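Local coordinates for branched-chain amino acid aminotransferase (Thermoproteus uzoniensis 768-20, PDB 6THQ), which probably transfers the amino group of leucine, isoleucine or valine to 2-oxoglutarate, using pyridoxal 5'-phosphate as cofactor, at residues M13-D18 against S125-A130; G141-V146 against I267-G272. One frame throughout, in Å; residues are numbered along the deposited sequence.

Interaction 1: M13-D18 against S125-A130; sequences MKVWLD and SVAIAA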
# COMPACT_ATOMS: atom_id res chain seq x y z
N MET A 13 5.66 7.73 25.95
CA MET A 13 6.92 8.20 25.38
C MET A 13 6.73 9.41 24.42
O MET A 13 5.61 9.67 23.91
CB MET A 13 7.63 7.02 24.70
CG MET A 13 6.72 6.10 23.85
SD MET A 13 7.39 5.46 22.26
CE MET A 13 5.98 4.63 21.49
N LYS A 14 7.79 10.20 24.22
CA LYS A 14 7.73 11.32 23.28
C LYS A 14 8.06 10.84 21.81
O LYS A 14 8.69 9.79 21.58
CB LYS A 14 8.63 12.50 23.76
CG LYS A 14 8.35 13.13 25.13
CD LYS A 14 7.39 14.35 25.00
CE LYS A 14 7.24 15.22 26.27
N VAL A 15 7.60 11.61 20.82
CA VAL A 15 7.65 11.23 19.41
C VAL A 15 7.94 12.50 18.64
O VAL A 15 7.24 13.49 18.81
CB VAL A 15 6.30 10.60 18.95
CG1 VAL A 15 6.23 10.54 17.42
CG2 VAL A 15 6.06 9.21 19.58
N TRP A 16 8.97 12.48 17.80
CA TRP A 16 9.24 13.63 16.93
C TRP A 16 8.23 13.71 15.76
O TRP A 16 7.87 12.71 15.16
CB TRP A 16 10.64 13.50 16.38
CG TRP A 16 11.26 14.72 15.77
CD1 TRP A 16 12.05 15.61 16.41
CD2 TRP A 16 11.25 15.11 14.38
NE1 TRP A 16 12.53 16.57 15.52
CE2 TRP A 16 12.04 16.29 14.28
CE3 TRP A 16 10.66 14.59 13.22
CZ2 TRP A 16 12.28 16.94 13.04
CZ3 TRP A 16 10.87 15.26 11.98
CH2 TRP A 16 11.67 16.43 11.92
N LEU A 17 7.79 14.91 15.45
CA LEU A 17 6.80 15.12 14.43
C LEU A 17 6.97 16.52 13.90
O LEU A 17 6.63 17.49 14.59
CB LEU A 17 5.41 14.88 15.00
CG LEU A 17 4.11 15.17 14.25
CD1 LEU A 17 4.22 15.42 12.74
CD2 LEU A 17 3.17 14.03 14.60
N ASP A 18 7.50 16.61 12.68
CA ASP A 18 7.76 17.87 12.01
C ASP A 18 8.46 18.92 12.89
O ASP A 18 7.98 20.06 13.01
CB ASP A 18 6.45 18.46 11.48
CG ASP A 18 5.91 17.73 10.28
OD1 ASP A 18 6.69 17.30 9.39
OD2 ASP A 18 4.68 17.64 10.22
N SER A 125 5.05 15.12 5.92
CA SER A 125 5.47 15.25 7.27
C SER A 125 6.29 14.03 7.62
O SER A 125 6.13 12.97 6.99
CB SER A 125 4.23 15.18 8.15
OG SER A 125 3.45 16.32 7.91
N VAL A 126 7.12 14.14 8.67
CA VAL A 126 7.82 12.97 9.15
C VAL A 126 7.57 12.79 10.63
O VAL A 126 7.62 13.74 11.39
CB VAL A 126 9.33 13.17 8.96
CG1 VAL A 126 10.07 11.98 9.56
CG2 VAL A 126 9.66 13.41 7.48
N ALA A 127 7.34 11.57 11.06
CA ALA A 127 7.25 11.28 12.49
C ALA A 127 8.35 10.29 12.80
O ALA A 127 8.73 9.52 11.94
CB ALA A 127 5.88 10.75 12.95
N ILE A 128 8.89 10.34 14.01
CA ILE A 128 9.91 9.42 14.44
C ILE A 128 9.57 8.92 15.85
O ILE A 128 9.47 9.69 16.79
CB ILE A 128 11.28 10.10 14.40
CG1 ILE A 128 11.61 10.50 12.97
CG2 ILE A 128 12.36 9.22 15.00
CD1 ILE A 128 12.79 11.46 12.89
N ALA A 129 9.42 7.63 15.99
CA ALA A 129 9.17 7.02 17.27
C ALA A 129 10.28 6.06 17.64
O ALA A 129 10.87 5.42 16.76
CB ALA A 129 7.87 6.25 17.22
N ALA A 130 10.54 5.91 18.95
CA ALA A 130 11.57 4.96 19.37
C ALA A 130 10.99 4.03 20.33
O ALA A 130 10.34 4.42 21.26
CB ALA A 130 12.74 5.68 20.00
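W16 and I128 face each other as a hydrogen-bonded pair of two antiparallel strands, and their side chains leave the sheet on the same face, side by side. CD1 of I128 packs 3.8 Å from W16 CE3 on the six-membered part of the indole. CG of W16 stands anti to the backbone N (chi1 -165°), which carries the ring along the sheet toward V126, whose CB lies at the ring edge in its plane, 4.0 Å from W16 CZ3. A large flat side chain suits this place: it spans two residues of the neighbouring strand, while branched V126 and I128 pack against it. The backbone of the pair is joined twice, by W16 N to I128 O at 3.0 Å and by the straighter bond from I128 N to W16 O at 2.8 Å.

Beyond L17 and A127, the strand 14-17 ends at D18, whose positive phi turns the chain. D18 N still bonds V126 O at 3.1 Å, while the carboxylate reaches onward, across to S125 near the start of the partner strand. D18 OD2 offers its syn lone pair to the hydroxyl of S125, with S125 OG 2.9 Å away. D18 OD1 takes V126 N at 3.3 Å, approached from well above the carboxylate plane. The short acidic side chain thus adds two side-chain bonds to the last backbone bond of the ladder, and S125 OG also bonds S111 OG.

On the other face, V15 CG2 meets A129 CB; small A127 and A129 pack there against V31 and L32 of the second subunit. Helix 82-96 covers the W16 face through A88 and T92. The pairing is an antiparallel ladder in the sheet of the N-terminal domain, part of the fold of class-IV aminotransferases.

Interaction 2: G141-V146 against I267-G272; sequences GVRAAV and IIEIDG
R143 lies alongside E269, the two side chains leaving the same face of a parallel strand pair and pointing the same way. Their aliphatic parts overlap, with R143 CG 3.8 Å from E269 CB, and the charged ends continue alongside each other. E269 OE1 stands near the plane of the guanidinium, at its edge, but the two flat groups are turned 84° apart and R143 NE to E269 OE1 is a long salt bridge of 3.7 Å. The attraction is therefore probably loose, and R143 NH1 has a second partner in G181 O. Long, flexible side chains suit this partly exposed face.

The other face is apolar. A144, small enough to let the neighbours close in, places CB 4.2 Å from I267 CG2, and I270 CD1 reaches across to V146 CG2 at 3.7 Å. Between V142 and R143 the register slips by one residue, a beta bulge: V142 O accepts I268 N, and the ladder then resumes with A144 N to E269 O at 2.8 Å and D271 N to A144 O at 3.0 Å.

D271 carries the pairing past the end of its strand. With CG beside its own backbone N (chi1 -55°), the carboxylate reaches across and forward to V146. There V146 N meets the syn lone pair of D271 OD1 at 2.7 Å. A short acid replaces a backbone carbonyl here, and its other oxygen, OD2, bonds Y250 OH. At the opposite end, I268 CD1 packs against G141 O, and the positive phi of G141 (130°) suits a glycine.

Strand 142-146 runs between its parallel partners 265-270 and 184-188, while 254-259 flanks 265-270 on its other side. F257 packs on V142 and I267, I186 on A144 and I270, and helix 246-250 covers I270 through L249 and Y250.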
# COMPACT_ATOMS: atom_id res chain seq x y z
N GLY A 141 17.34 -20.06 15.53
CA GLY A 141 16.97 -20.35 14.16
C GLY A 141 15.50 -20.48 13.96
O GLY A 141 14.77 -20.82 14.89
N VAL A 142 15.04 -20.17 12.76
CA VAL A 142 13.63 -20.13 12.52
C VAL A 142 13.27 -21.18 11.48
O VAL A 142 14.14 -21.69 10.78
CB VAL A 142 13.16 -18.71 12.10
CG1 VAL A 142 13.30 -17.72 13.26
CG2 VAL A 142 13.90 -18.22 10.87
N ARG A 143 12.00 -21.57 11.46
CA ARG A 143 11.42 -22.42 10.40
C ARG A 143 10.69 -21.50 9.39
O ARG A 143 9.93 -20.56 9.76
CB ARG A 143 10.52 -23.45 11.05
CG ARG A 143 11.25 -24.37 12.08
CD ARG A 143 10.34 -24.97 13.16
NE ARG A 143 9.30 -25.61 12.38
CZ ARG A 143 8.00 -25.34 12.45
NH1 ARG A 143 7.52 -24.50 13.36
NH2 ARG A 143 7.18 -25.96 11.60
N ALA A 144 10.97 -21.72 8.11
CA ALA A 144 10.49 -20.83 7.08
C ALA A 144 9.72 -21.65 6.06
O ALA A 144 9.97 -22.87 5.89
CB ALA A 144 11.67 -20.08 6.43
N ALA A 145 8.75 -20.99 5.40
CA ALA A 145 7.99 -21.65 4.32
C ALA A 145 8.02 -20.76 3.11
O ALA A 145 7.93 -19.52 3.22
CB ALA A 145 6.55 -21.98 4.74
N VAL A 146 8.23 -21.36 1.95
CA VAL A 146 8.03 -20.60 0.70
C VAL A 146 6.50 -20.42 0.60
O VAL A 146 5.79 -21.40 0.68
CB VAL A 146 8.56 -21.36 -0.50
CG1 VAL A 146 8.32 -20.51 -1.75
CG2 VAL A 146 10.07 -21.69 -0.29
N ILE A 267 18.25 -19.99 9.47
CA ILE A 267 17.09 -20.69 9.01
C ILE A 267 17.40 -22.18 9.17
O ILE A 267 18.24 -22.70 8.46
CB ILE A 267 16.79 -20.37 7.53
CG1 ILE A 267 16.43 -18.90 7.37
CG2 ILE A 267 15.63 -21.24 7.01
CD1 ILE A 267 16.41 -18.41 5.93
N ILE A 268 16.73 -22.85 10.10
CA ILE A 268 17.04 -24.25 10.36
C ILE A 268 16.07 -25.22 9.70
O ILE A 268 16.28 -26.44 9.72
CB ILE A 268 17.16 -24.57 11.86
CG1 ILE A 268 15.90 -24.17 12.60
CG2 ILE A 268 18.43 -23.91 12.40
CD1 ILE A 268 15.96 -24.39 14.11
N GLU A 269 15.04 -24.66 9.06
CA GLU A 269 14.10 -25.47 8.32
C GLU A 269 13.43 -24.67 7.22
O GLU A 269 12.99 -23.53 7.45
CB GLU A 269 13.07 -26.09 9.25
CG GLU A 269 12.45 -27.34 8.68
CD GLU A 269 11.12 -27.65 9.32
OE1 GLU A 269 10.03 -27.05 9.07
OE2 GLU A 269 11.20 -28.48 10.21
N ILE A 270 13.36 -25.26 6.03
CA ILE A 270 12.63 -24.66 4.95
C ILE A 270 11.73 -25.70 4.29
O ILE A 270 12.18 -26.74 3.77
CB ILE A 270 13.55 -23.87 3.96
CG1 ILE A 270 12.86 -23.68 2.64
CG2 ILE A 270 14.89 -24.53 3.71
CD1 ILE A 270 12.11 -22.38 2.69
N ASP A 271 10.43 -25.42 4.35
CA ASP A 271 9.36 -26.38 3.92
C ASP A 271 9.64 -27.83 4.39
O ASP A 271 9.62 -28.75 3.58
CB ASP A 271 9.13 -26.39 2.39
CG ASP A 271 8.83 -24.96 1.79
OD1 ASP A 271 8.37 -24.00 2.51
OD2 ASP A 271 9.07 -24.81 0.56
N GLY A 272 9.95 -28.01 5.67
CA GLY A 272 10.23 -29.34 6.20
C GLY A 272 11.65 -29.84 5.93
O GLY A 272 12.05 -30.82 6.50

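How the interactions relate
From the N terminus, strand 14-17 pairs with strand 124-132, so interaction 1 closes a loop of 106 residues that holds two long helices and most of the antiparallel sheet. The very next strand, 142-146, opens interaction 2, which closes 120 residues later on strand 265-270. The two loops thus follow in series, neither nested nor crossed. Interaction 1 ties the N-terminal strand into the antiparallel sheet, interaction 2 the start of the mixed sheet to one of its last strands. They lie on opposite sides of the chain's centre, their own centres 36 Å apart, and do not touch.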